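Local coordinates for cytochrome c (Hydrogenophilus thermoluteolus, PDB 2D0S), which probably carries electrons by way of its covalently attached heme c, as cytochromes c in general do, at residues L4-K8 against G9-C13; C13-I16 against D17-L20; E34-V37 against P38-V41; E69-V72 against R73-L76. All blocks are in the same frame, centred on the assembly; numbering follows the deposited sequence.

Interaction 1: residues L4-K8 against G9-C13. With HEC (heme c), chain B.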
loop_
_atom_site.group_PDB
_atom_site.type_symbol
_atom_site.label_atom_id
_atom_site.label_comp_id
_atom_site.label_asym_id
_atom_site.label_seq_id
_atom_site.Cartn_x
_atom_site.Cartn_y
_atom_site.Cartn_z
ATOM N N LEU A 4 7.079 -7.745 -6.517
ATOM C CA LEU A 4 7.739 -6.578 -5.974
ATOM C C LEU A 4 7.188 -6.219 -4.554
ATOM O O LEU A 4 7.953 -5.919 -3.624
ATOM C CB LEU A 4 7.550 -5.404 -6.921
ATOM C CG LEU A 4 8.603 -4.306 -7.114
ATOM C CD1 LEU A 4 7.936 -2.950 -7.238
ATOM C CD2 LEU A 4 9.720 -4.248 -6.133
ATOM N N ALA A 5 5.876 -6.271 -4.406
ATOM C CA ALA A 5 5.241 -5.954 -3.147
ATOM C C ALA A 5 5.794 -6.862 -2.080
ATOM O O ALA A 5 6.179 -6.415 -0.970
ATOM C CB ALA A 5 3.706 -6.129 -3.256
ATOM N N LYS A 6 5.859 -8.138 -2.418
ATOM C CA LYS A 6 6.395 -9.142 -1.519
ATOM C C LYS A 6 7.919 -8.966 -1.258
ATOM O O LYS A 6 8.359 -9.034 -0.140
ATOM C CB LYS A 6 5.999 -10.564 -2.031
ATOM C CG LYS A 6 6.850 -11.672 -1.566
ATOM C CD LYS A 6 6.362 -12.205 -0.250
ATOM C CE LYS A 6 7.194 -13.409 0.203
ATOM N NZ LYS A 6 6.696 -13.934 1.518
ATOM N N ALA A 7 8.688 -8.638 -2.276
ATOM C CA ALA A 7 10.122 -8.381 -2.077
ATOM C C ALA A 7 10.337 -7.193 -1.178
ATOM O O ALA A 7 11.356 -7.100 -0.550
ATOM C CB ALA A 7 10.853 -8.147 -3.439
ATOM N N LYS A 8 9.397 -6.239 -1.154
ATOM C CA LYS A 8 9.598 -5.060 -0.304
ATOM C C LYS A 8 8.980 -5.137 1.083
ATOM O O LYS A 8 8.894 -4.123 1.775
ATOM C CB LYS A 8 9.250 -3.753 -1.011
ATOM C CG LYS A 8 10.003 -3.512 -2.295
ATOM C CD LYS A 8 11.451 -3.517 -2.054
ATOM C CE LYS A 8 12.239 -3.557 -3.347
ATOM N NZ LYS A 8 13.633 -3.090 -3.039
ATOM N N GLY A 9 8.604 -6.355 1.479
ATOM C CA GLY A 9 8.053 -6.599 2.818
ATOM C C GLY A 9 6.589 -6.264 3.100
ATOM O O GLY A 9 6.112 -6.421 4.231
ATOM N N CYS A 10 5.927 -5.753 2.063
ATOM C CA CYS A 10 4.565 -5.347 2.156
ATOM C C CYS A 10 3.605 -6.368 2.625
ATOM O O CYS A 10 2.617 -6.017 3.301
ATOM C CB CYS A 10 4.087 -4.840 0.801
ATOM S SG CYS A 10 5.100 -3.543 0.097
ATOM N N MET A 11 3.835 -7.634 2.236
ATOM C CA MET A 11 2.819 -8.686 2.444
ATOM C C MET A 11 2.922 -9.312 3.769
ATOM O O MET A 11 2.170 -10.245 4.058
ATOM C CB MET A 11 2.879 -9.792 1.416
ATOM C CG MET A 11 3.392 -9.368 0.091
ATOM S SD MET A 11 2.168 -8.590 -0.873
ATOM C CE MET A 11 1.046 -9.957 -1.245
ATOM N N ALA A 12 3.737 -8.697 4.630
ATOM C CA ALA A 12 3.768 -9.119 6.008
ATOM C C ALA A 12 2.513 -8.561 6.618
ATOM O O ALA A 12 1.963 -9.154 7.521
ATOM C CB ALA A 12 5.006 -8.568 6.739
ATOM N N CYS A 13 2.161 -7.326 6.213
ATOM C CA CYS A 13 1.071 -6.603 6.882
ATOM C C CYS A 13 -0.210 -6.487 6.057
ATOM O O CYS A 13 -1.175 -5.935 6.531
ATOM C CB CYS A 13 1.575 -5.214 7.197
ATOM S SG CYS A 13 2.794 -4.927 8.518
HETATM FE FE HEC B . 0.802 -0.519 4.372
HETATM C CHA HEC B . -2.006 1.389 4.892
HETATM C CHB HEC B . 0.586 -0.063 1.034
HETATM C CHC HEC B . 3.889 -1.946 4.038
HETATM C CHD HEC B . 0.724 -1.483 7.705
HETATM N NA HEC B . -0.442 0.431 3.207
HETATM C C1A HEC B . -1.569 1.176 3.602
HETATM C C2A HEC B . -2.194 1.724 2.421
HETATM C C3A HEC B . -1.512 1.292 1.339
HETATM C C4A HEC B . -0.384 0.491 1.816
HETATM C CMA HEC B . -1.806 1.629 -0.157
HETATM C CAA HEC B . -3.484 2.599 2.428
HETATM C CBA HEC B . -3.045 4.034 2.714
HETATM C CGA HEC B . -4.210 4.921 3.058
HETATM O O1A HEC B . -5.372 4.550 2.783
HETATM O O2A HEC B . -3.961 6.023 3.575
HETATM N NB HEC B . 2.030 -0.917 2.848
HETATM C C1B HEC B . 1.754 -0.628 1.527
HETATM C C2B HEC B . 2.926 -0.931 0.750
HETATM C C3B HEC B . 3.838 -1.480 1.572
HETATM C C4B HEC B . 3.296 -1.428 2.915
HETATM C CMB HEC B . 2.958 -0.813 -0.789
HETATM C CAB HEC B . 5.242 -2.082 1.223
HETATM C CBB HEC B . 6.135 -1.062 0.478
HETATM N NC HEC B . 2.025 -1.522 5.612
HETATM C C1C HEC B . 3.275 -2.051 5.266
HETATM C C2C HEC B . 3.803 -2.786 6.392
HETATM C C3C HEC B . 3.011 -2.482 7.466
HETATM C C4C HEC B . 1.835 -1.808 6.947
HETATM C CMC HEC B . 5.267 -3.276 6.412
HETATM C CAC HEC B . 3.051 -2.991 8.959
HETATM C CBC HEC B . 4.419 -3.245 9.604
HETATM N ND HEC B . -0.455 -0.069 6.095
HETATM C C1D HEC B . -0.243 -0.564 7.369
HETATM C C2D HEC B . -1.262 -0.043 8.248
HETATM C C3D HEC B . -2.124 0.818 7.356
HETATM C C4D HEC B . -1.551 0.737 6.035
HETATM C CMD HEC B . -1.400 -0.317 9.754
HETATM C CAD HEC B . -3.309 1.686 7.751
HETATM C CBD HEC B . -2.769 3.089 7.950
HETATM C CGD HEC B . -3.946 3.975 8.323
HETATM O O1D HEC B . -4.815 3.471 9.071
HETATM O O2D HEC B . -4.010 5.170 7.871
HETATM O O HOH W 1 6.524 -9.207 2.003
#
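Met11 folds back onto Lys6 and Ala5 where helix 2-7 ends in a Schellman motif, directly ahead of the CXXCH heme-binding sequence that starts at Cys10. Two backbone bonds make the motif. Cys10 N reaches Ala5 O at 3.1 Å, and Gly9 N meets Lys6 O at 3.1 Å, coming from above the carbonyl plane instead of onto a lone pair. Gly9 takes a positive phi (80°), and a beta carbon in this position would run into Lys8 O.

The Met11 chain bends at chi2 and again at chi3, and crosses the Lys6 chain at about a right angle. Met11 chi1, at -29°, is off the staggered value, and CG is brought down onto Lys6 CA at 3.4 Å, while SD lies against Ala5 CB at 3.8 Å. Replacing Met11 with an alanine would probably open a gap beside Ala5 CB, where SD sat, and leave Lys6 without the CG packed on it.

A bridging water donates to Lys6 O at 2.8 Å and accepts from Met11 N at 3.1 Å, giving Lys6 O a second donor. On the helix itself, Ala5 also packs on Ile71 of helix 65-75. Cys10 has SG anti to its carbonyl carbon (chi1 -54°), turned to the porphyrin edge, where SG is bonded covalently to heme CAB at 1.9 Å.

Interaction 2: residues C13-I16 against D17-L20. With HEC (heme c), chain B.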
loop_
_atom_site.group_PDB
_atom_site.type_symbol
_atom_site.label_atom_id
_atom_site.label_comp_id
_atom_site.label_asym_id
_atom_site.label_seq_id
_atom_site.Cartn_x
_atom_site.Cartn_y
_atom_site.Cartn_z
ATOM N N CYS A 13 2.161 -7.326 6.213
ATOM C CA CYS A 13 1.071 -6.603 6.882
ATOM C C CYS A 13 -0.210 -6.487 6.057
ATOM O O CYS A 13 -1.175 -5.935 6.531
ATOM C CB CYS A 13 1.575 -5.214 7.197
ATOM S SG CYS A 13 2.794 -4.927 8.518
ATOM N N HIS A 14 -0.153 -6.883 4.782
ATOM C CA HIS A 14 -1.249 -6.686 3.846
ATOM C C HIS A 14 -1.390 -7.973 3.043
ATOM O O HIS A 14 -0.390 -8.527 2.590
ATOM C CB HIS A 14 -0.948 -5.558 2.808
ATOM C CG HIS A 14 -0.879 -4.179 3.380
ATOM N ND1 HIS A 14 -2.008 -3.427 3.642
ATOM C CD2 HIS A 14 0.177 -3.350 3.582
ATOM C CE1 HIS A 14 -1.650 -2.223 4.057
ATOM N NE2 HIS A 14 -0.326 -2.155 4.057
ATOM N N ALA A 15 -2.619 -8.332 2.717
ATOM C CA ALA A 15 -2.885 -9.406 1.790
ATOM C C ALA A 15 -3.855 -8.908 0.739
ATOM O O ALA A 15 -4.533 -7.924 0.936
ATOM C CB ALA A 15 -3.483 -10.634 2.539
ATOM N N ILE A 16 -3.944 -9.622 -0.364
ATOM C CA ILE A 16 -4.867 -9.269 -1.437
ATOM C C ILE A 16 -6.333 -9.259 -0.945
ATOM O O ILE A 16 -7.033 -8.276 -1.131
ATOM C CB ILE A 16 -4.641 -10.164 -2.684
ATOM C CG1 ILE A 16 -3.208 -9.951 -3.214
ATOM C CG2 ILE A 16 -5.703 -9.896 -3.795
ATOM C CD1 ILE A 16 -2.949 -10.617 -4.520
ATOM N N ASP A 17 -6.787 -10.404 -0.453
ATOM C CA ASP A 17 -8.179 -10.616 -0.061
ATOM C C ASP A 17 -8.628 -10.684 1.411
ATOM O O ASP A 17 -9.796 -10.898 1.681
ATOM C CB ASP A 17 -8.521 -11.940 -0.783
ATOM C CG ASP A 17 -7.245 -12.806 -1.089
ATOM O OD1 ASP A 17 -6.933 -12.989 -2.318
ATOM O OD2 ASP A 17 -6.498 -13.206 -0.113
ATOM N N LYS A 18 -7.710 -10.437 2.346
ATOM C CA LYS A 18 -8.090 -10.434 3.768
ATOM C C LYS A 18 -7.278 -9.423 4.555
ATOM O O LYS A 18 -6.248 -8.914 4.063
ATOM C CB LYS A 18 -8.055 -11.792 4.459
ATOM C CG LYS A 18 -6.873 -12.616 4.125
ATOM C CD LYS A 18 -7.320 -14.007 3.677
ATOM C CE LYS A 18 -7.646 -14.874 4.878
ATOM N NZ LYS A 18 -6.620 -14.686 5.978
ATOM N N LYS A 19 -7.799 -9.052 5.734
ATOM C CA LYS A 19 -7.115 -8.083 6.582
ATOM C C LYS A 19 -6.138 -8.725 7.568
ATOM O O LYS A 19 -6.353 -9.801 8.064
ATOM C CB LYS A 19 -8.081 -7.095 7.283
ATOM C CG LYS A 19 -9.371 -7.698 7.699
ATOM C CD LYS A 19 -9.721 -7.405 9.186
ATOM C CE LYS A 19 -10.493 -8.616 9.805
ATOM N NZ LYS A 19 -11.554 -8.226 10.788
ATOM N N LEU A 20 -5.036 -8.034 7.768
ATOM C CA LEU A 20 -3.944 -8.468 8.556
ATOM C C LEU A 20 -3.786 -7.241 9.423
ATOM O O LEU A 20 -4.771 -6.596 9.732
ATOM C CB LEU A 20 -2.695 -8.746 7.732
ATOM C CG LEU A 20 -2.798 -9.789 6.581
ATOM C CD1 LEU A 20 -1.429 -10.276 6.243
ATOM C CD2 LEU A 20 -3.688 -11.010 6.925
HETATM FE FE HEC B . 0.802 -0.519 4.372
HETATM C CHA HEC B . -2.006 1.389 4.892
HETATM C CHB HEC B . 0.586 -0.063 1.034
HETATM C CHC HEC B . 3.889 -1.946 4.038
HETATM C CHD HEC B . 0.724 -1.483 7.705
HETATM N NA HEC B . -0.442 0.431 3.207
HETATM C C1A HEC B . -1.569 1.176 3.602
HETATM C C2A HEC B . -2.194 1.724 2.421
HETATM C C3A HEC B . -1.512 1.292 1.339
HETATM C C4A HEC B . -0.384 0.491 1.816
HETATM C CMA HEC B . -1.806 1.629 -0.157
HETATM C CAA HEC B . -3.484 2.599 2.428
HETATM C CBA HEC B . -3.045 4.034 2.714
HETATM C CGA HEC B . -4.210 4.921 3.058
HETATM O O1A HEC B . -5.372 4.550 2.783
HETATM O O2A HEC B . -3.961 6.023 3.575
HETATM N NB HEC B . 2.030 -0.917 2.848
HETATM C C1B HEC B . 1.754 -0.628 1.527
HETATM C C2B HEC B . 2.926 -0.931 0.750
HETATM C C3B HEC B . 3.838 -1.480 1.572
HETATM C C4B HEC B . 3.296 -1.428 2.915
HETATM C CMB HEC B . 2.958 -0.813 -0.789
HETATM C CAB HEC B . 5.242 -2.082 1.223
HETATM C CBB HEC B . 6.135 -1.062 0.478
HETATM N NC HEC B . 2.025 -1.522 5.612
HETATM C C1C HEC B . 3.275 -2.051 5.266
HETATM C C2C HEC B . 3.803 -2.786 6.392
HETATM C C3C HEC B . 3.011 -2.482 7.466
HETATM C C4C HEC B . 1.835 -1.808 6.947
HETATM C CMC HEC B . 5.267 -3.276 6.412
HETATM C CAC HEC B . 3.051 -2.991 8.959
HETATM C CBC HEC B . 4.419 -3.245 9.604
HETATM N ND HEC B . -0.455 -0.069 6.095
HETATM C C1D HEC B . -0.243 -0.564 7.369
HETATM C C2D HEC B . -1.262 -0.043 8.248
HETATM C C3D HEC B . -2.124 0.818 7.356
HETATM C C4D HEC B . -1.551 0.737 6.035
HETATM C CMD HEC B . -1.400 -0.317 9.754
HETATM C CAD HEC B . -3.309 1.686 7.751
HETATM C CBD HEC B . -2.769 3.089 7.950
HETATM C CGD HEC B . -3.946 3.975 8.323
HETATM O O1D HEC B . -4.815 3.471 9.071
HETATM O O2D HEC B . -4.010 5.170 7.871
HETATM O O HOH W 2 -4.572 -7.128 4.695
#
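The His14 imidazole stands upright on the porphyrin, while the same residue's backbone N is approached by Leu20 CD1 at 3.9 Å. NE2 binds the heme iron at 2.0 Å; CE1 hangs over heme NA and CD2 over NB, and the meso carbon CHA lies in the imidazole plane, at the ring's edge. The Tyr25 ring meets the imidazole with the planes only about 20° apart. At the far corner, ND1 is hydrogen-bonded to Pro23 O, which helps fix the rotation of the ring about its bond to the iron. Met57 supplies the other axial ligand through SD.

Behind the histidine the chain doubles back, so that 13-16 and 17-20 run 171° apart. The arms meet through Leu20 laid on the backbone of the first arm, one apolar pair and a water. Leu20 has CG anti to its own carbonyl carbon (chi1 -57°), which brings its branch across the first arm: CB sits on Cys13 O at 3.4 Å, and CG rests against Ala15 CB at 4.2 Å. Ala15 CB also meets Lys18 O at 3.6 Å. The water accepts from Ala15 N at 3.0 Å and donates to Lys18 O at a short 2.5 Å. At the bend, Asp17 OD1 comes near Ile16 CG2 as the two side chains cross at a slant.

The first arm is further pinned by backbone bonds from Cys13 to Gly22 and from Ala15 to Tyr25. A histidine directly after the second heme-bound cysteine, serving as an axial iron ligand, is the hallmark of the CXXCH site of c-type cytochromes; the methionine as second ligand is as in class I.

Interaction 3: residues E34-V37 against P38-V41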
loop_
_atom_site.group_PDB
_atom_site.type_symbol
_atom_site.label_atom_id
_atom_site.label_comp_id
_atom_site.label_asym_id
_atom_site.label_seq_id
_atom_site.Cartn_x
_atom_site.Cartn_y
_atom_site.Cartn_z
ATOM N N GLU A 34 -7.004 5.508 -9.654
ATOM C CA GLU A 34 -5.700 5.951 -10.167
ATOM C C GLU A 34 -5.493 7.467 -9.933
ATOM O O GLU A 34 -4.381 7.963 -10.020
ATOM C CB GLU A 34 -5.540 5.618 -11.638
ATOM C CG GLU A 34 -6.662 6.184 -12.522
ATOM C CD GLU A 34 -7.866 5.195 -12.724
ATOM O OE1 GLU A 34 -8.024 4.228 -11.941
ATOM O OE2 GLU A 34 -8.643 5.409 -13.675
ATOM N N ALA A 35 -6.563 8.176 -9.599
ATOM C CA ALA A 35 -6.461 9.610 -9.369
ATOM C C ALA A 35 -5.621 9.842 -8.168
ATOM O O ALA A 35 -5.067 10.934 -8.012
ATOM C CB ALA A 35 -7.817 10.248 -9.185
ATOM N N ASP A 36 -5.667 8.847 -7.239
ATOM C CA ASP A 36 -5.016 8.998 -5.922
ATOM C C ASP A 36 -3.590 8.490 -5.777
ATOM O O ASP A 36 -3.106 8.363 -4.684
ATOM C CB ASP A 36 -5.908 8.284 -4.883
ATOM C CG ASP A 36 -7.295 8.870 -4.808
ATOM O OD1 ASP A 36 -8.263 8.123 -5.062
ATOM O OD2 ASP A 36 -7.408 10.081 -4.483
ATOM N N VAL A 37 -2.973 8.085 -6.874
ATOM C CA VAL A 37 -1.650 7.475 -6.796
ATOM C C VAL A 37 -0.623 8.331 -6.056
ATOM O O VAL A 37 0.126 7.800 -5.236
ATOM C CB VAL A 37 -1.099 7.058 -8.179
ATOM C CG1 VAL A 37 0.462 6.740 -8.093
ATOM C CG2 VAL A 37 -1.863 5.841 -8.711
ATOM N N PRO A 38 -0.532 9.654 -6.382
ATOM C CA PRO A 38 0.547 10.460 -5.729
ATOM C C PRO A 38 0.387 10.479 -4.248
ATOM O O PRO A 38 1.387 10.497 -3.530
ATOM C CB PRO A 38 0.322 11.900 -6.277
ATOM C CG PRO A 38 -0.464 11.718 -7.570
ATOM C CD PRO A 38 -1.288 10.431 -7.398
ATOM N N LYS A 39 -0.873 10.573 -3.789
ATOM C CA LYS A 39 -1.228 10.615 -2.338
ATOM C C LYS A 39 -0.848 9.323 -1.601
ATOM O O LYS A 39 -0.206 9.354 -0.548
ATOM C CB LYS A 39 -2.748 10.889 -2.189
ATOM C CG LYS A 39 -3.298 10.748 -0.784
ATOM C CD LYS A 39 -4.669 9.981 -0.770
ATOM C CE LYS A 39 -5.836 10.823 -1.317
ATOM N NZ LYS A 39 -6.092 12.005 -0.429
ATOM N N LEU A 40 -1.160 8.188 -2.210
ATOM C CA LEU A 40 -0.839 6.895 -1.603
ATOM C C LEU A 40 0.655 6.654 -1.509
ATOM O O LEU A 40 1.136 6.045 -0.542
ATOM C CB LEU A 40 -1.515 5.744 -2.384
ATOM C CG LEU A 40 -3.014 5.816 -2.296
ATOM C CD1 LEU A 40 -3.657 4.752 -3.177
ATOM C CD2 LEU A 40 -3.403 5.624 -0.864
ATOM N N VAL A 41 1.370 7.010 -2.573
ATOM C CA VAL A 41 2.791 6.884 -2.592
ATOM C C VAL A 41 3.448 7.643 -1.425
ATOM O O VAL A 41 4.326 7.099 -0.773
ATOM C CB VAL A 41 3.395 7.353 -3.978
ATOM C CG1 VAL A 41 4.938 7.556 -3.874
ATOM C CG2 VAL A 41 3.061 6.335 -5.069
HETATM O O HOH W 3 -3.443 12.100 -5.195
#
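Leu40 lies over the carbonyl oxygen of Asp36, one turn earlier, for most of its length. Its CB sits 3.8 Å from Asp36 O and only slightly farther from Val37 O. CG moves in closer, at 3.5 Å from Asp36 O, because it stands anti to its own carbonyl carbon (chi1 -65°) and therefore leans back toward the preceding turn. CD1 then passes the same oxygen at a looser distance. Past that point the side chain reaches into the interior, touching the heme as well as Val72, Leu76 and Tyr32.

Asp36 O is also the acceptor for Leu40 N at 3.2 Å, and Val41 N bonds to Val37 O at 3.0 Å. These bonds make the first turn of helix 37-46, with Asp36 at the N-cap position. The Asp36 carboxylate makes no capping bond; its OD1 accepts from Thr33 N. Pro38 fits the first turn, where its missing N-H costs no helical bond, and its CD is pushed tightly against Val37 CB at 3.5 Å.

The Asp36 and Lys39 side chains run together in the same direction. Lys39 bends at its last three torsions, bringing CE to 3.6 Å from Asp36 OD2, but NZ stays 4.7 Å from that oxygen, so the opposite charges probably attract without pairing directly. On the inner side Val37 CG1 meets Val41 CG2 at 4.0 Å, and both valines pack on Glu69 of helix 65-75.

Interaction 4: residues E69-V72 against R73-L76; sequences EKIV and RWVL
Glu69 and Arg73, one turn apart, send their side chains out along the same course, and a single carboxylate oxygen takes both contacts. Arg73 NE donates at 3.0 Å to Glu69 OE1, which offers its anti lone pair, and NH2 adds a more bent bond to the same OE1 at 3.2 Å. OE1 lies in the guanidinium plane at its edge, but the carboxylate is turned 59° from that plane. Glu69 is extended, with CG opposite its backbone N (chi1 -176°), which runs the carboxylate alongside the arginine. An alanine at Glu69 would probably leave Arg73 NE and NH2 without their acceptor and let the guanidinium swing.

This is an i to i+4 salt bridge on the C-terminal helix 65-75, the one that packs against the N-terminal helix in class I cytochromes c. The backbone beneath it is satisfied turn by turn: Arg73 N bonds to Glu69 O at 2.9 Å, Trp74 N to Lys70 O at 3.2 Å, Val75 N to Ile71 O at 2.9 Å and Leu76 N to Val72 O at 3.2 Å. Lys70 NZ has its mate at the chain start, in a salt bridge to Asp1, and Trp74 O is hydrogen-bonded to Thr77 OG1. On the buried side Ile71 CG2 packs against Val75 CG2 at 4.2 Å, and Ile71 itself touches the heme.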
loop_
_atom_site.group_PDB
_atom_site.type_symbol
_atom_site.label_atom_id
_atom_site.label_comp_id
_atom_site.label_asym_id
_atom_site.label_seq_id
_atom_site.Cartn_x
_atom_site.Cartn_y
_atom_site.Cartn_z
ATOM N N GLU A 69 5.621 3.382 -6.274
ATOM C CA GLU A 69 4.558 3.743 -7.229
ATOM C C GLU A 69 4.101 2.551 -8.089
ATOM O O GLU A 69 2.926 2.352 -8.296
ATOM C CB GLU A 69 4.996 4.899 -8.109
ATOM C CG GLU A 69 3.922 5.400 -9.073
ATOM C CD GLU A 69 4.489 6.373 -10.086
ATOM O OE1 GLU A 69 3.879 6.560 -11.136
ATOM O OE2 GLU A 69 5.587 6.872 -9.857
ATOM N N LYS A 70 5.046 1.772 -8.578
ATOM C CA LYS A 70 4.745 0.488 -9.204
ATOM C C LYS A 70 3.778 -0.397 -8.349
ATOM O O LYS A 70 2.824 -0.964 -8.869
ATOM C CB LYS A 70 6.061 -0.257 -9.450
ATOM C CG LYS A 70 6.083 -1.186 -10.629
ATOM C CD LYS A 70 7.562 -1.274 -11.226
ATOM C CE LYS A 70 7.703 -2.366 -12.316
ATOM N NZ LYS A 70 6.623 -3.455 -12.262
ATOM N N ILE A 71 4.069 -0.569 -7.061
ATOM C CA ILE A 71 3.254 -1.465 -6.237
ATOM C C ILE A 71 1.866 -0.839 -6.119
ATOM O O ILE A 71 0.858 -1.483 -6.399
ATOM C CB ILE A 71 3.870 -1.699 -4.863
ATOM C CG1 ILE A 71 5.228 -2.448 -4.992
ATOM C CG2 ILE A 71 2.835 -2.463 -3.909
ATOM C CD1 ILE A 71 6.177 -2.293 -3.683
ATOM N N VAL A 72 1.835 0.470 -5.914
ATOM C CA VAL A 72 0.584 1.145 -5.711
ATOM C C VAL A 72 -0.328 1.096 -6.946
ATOM O O VAL A 72 -1.531 0.794 -6.837
ATOM C CB VAL A 72 0.769 2.575 -5.189
ATOM C CG1 VAL A 72 -0.500 3.373 -5.402
ATOM C CG2 VAL A 72 1.153 2.558 -3.643
ATOM N N ARG A 73 0.236 1.274 -8.133
ATOM C CA ARG A 73 -0.612 1.208 -9.334
ATOM C C ARG A 73 -1.152 -0.200 -9.524
ATOM O O ARG A 73 -2.274 -0.380 -9.964
ATOM C CB ARG A 73 0.128 1.721 -10.577
ATOM C CG ARG A 73 0.418 3.198 -10.518
ATOM C CD ARG A 73 0.988 3.767 -11.886
ATOM N NE ARG A 73 1.343 5.182 -11.764
ATOM C CZ ARG A 73 0.481 6.191 -11.925
ATOM N NH1 ARG A 73 -0.758 5.942 -12.278
ATOM N NH2 ARG A 73 0.881 7.455 -11.788
ATOM N N TRP A 74 -0.376 -1.202 -9.113
ATOM C CA TRP A 74 -0.828 -2.580 -9.198
ATOM C C TRP A 74 -1.964 -2.881 -8.178
ATOM O O TRP A 74 -2.979 -3.437 -8.541
ATOM C CB TRP A 74 0.344 -3.551 -9.035
ATOM C CG TRP A 74 -0.099 -4.927 -8.748
ATOM C CD1 TRP A 74 -0.701 -5.788 -9.614
ATOM C CD2 TRP A 74 -0.120 -5.575 -7.456
ATOM N NE1 TRP A 74 -1.027 -6.954 -8.970
ATOM C CE2 TRP A 74 -0.688 -6.842 -7.638
ATOM C CE3 TRP A 74 0.279 -5.191 -6.173
ATOM C CZ2 TRP A 74 -0.891 -7.715 -6.588
ATOM C CZ3 TRP A 74 0.111 -6.046 -5.151
ATOM C CH2 TRP A 74 -0.444 -7.321 -5.352
ATOM N N VAL A 75 -1.756 -2.541 -6.902
ATOM C CA VAL A 75 -2.824 -2.611 -5.905
ATOM C C VAL A 75 -4.149 -2.100 -6.464
ATOM O O VAL A 75 -5.212 -2.730 -6.272
ATOM C CB VAL A 75 -2.463 -1.823 -4.642
ATOM C CG1 VAL A 75 -3.714 -1.622 -3.730
ATOM C CG2 VAL A 75 -1.379 -2.560 -3.880
ATOM N N LEU A 76 -4.114 -0.990 -7.196
ATOM C CA LEU A 76 -5.369 -0.354 -7.576
ATOM C C LEU A 76 -6.123 -1.096 -8.684
ATOM O O LEU A 76 -7.295 -0.808 -8.952
ATOM C CB LEU A 76 -5.184 1.109 -7.943
ATOM C CG LEU A 76 -4.735 2.113 -6.899
ATOM C CD1 LEU A 76 -4.485 3.448 -7.567
ATOM C CD2 LEU A 76 -5.707 2.261 -5.746
#

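How the interactions relate
Along the chain the four contacts come in order, and interactions 1 and 2 run into each other at Cys13. Their centres are about 11 Å apart, and together they carry helix 2-7 into the loop that holds both heme-bound cysteines and the iron-binding histidine. Interaction 3 starts helix 37-46. Its centre is about 19 Å from that of interaction 1, on the opposite side of the chain's centre; the two do not touch. Interaction 4, on helix 65-75, joins these sides: Ile71 packs on Leu4 and Ala5, Trp74 touches Ile16, and Glu69, Arg73 and Leu76 meet Val37. The last helix thus links the heme-attachment region to helix 37-46 within one compact all-helical cytochrome c fold.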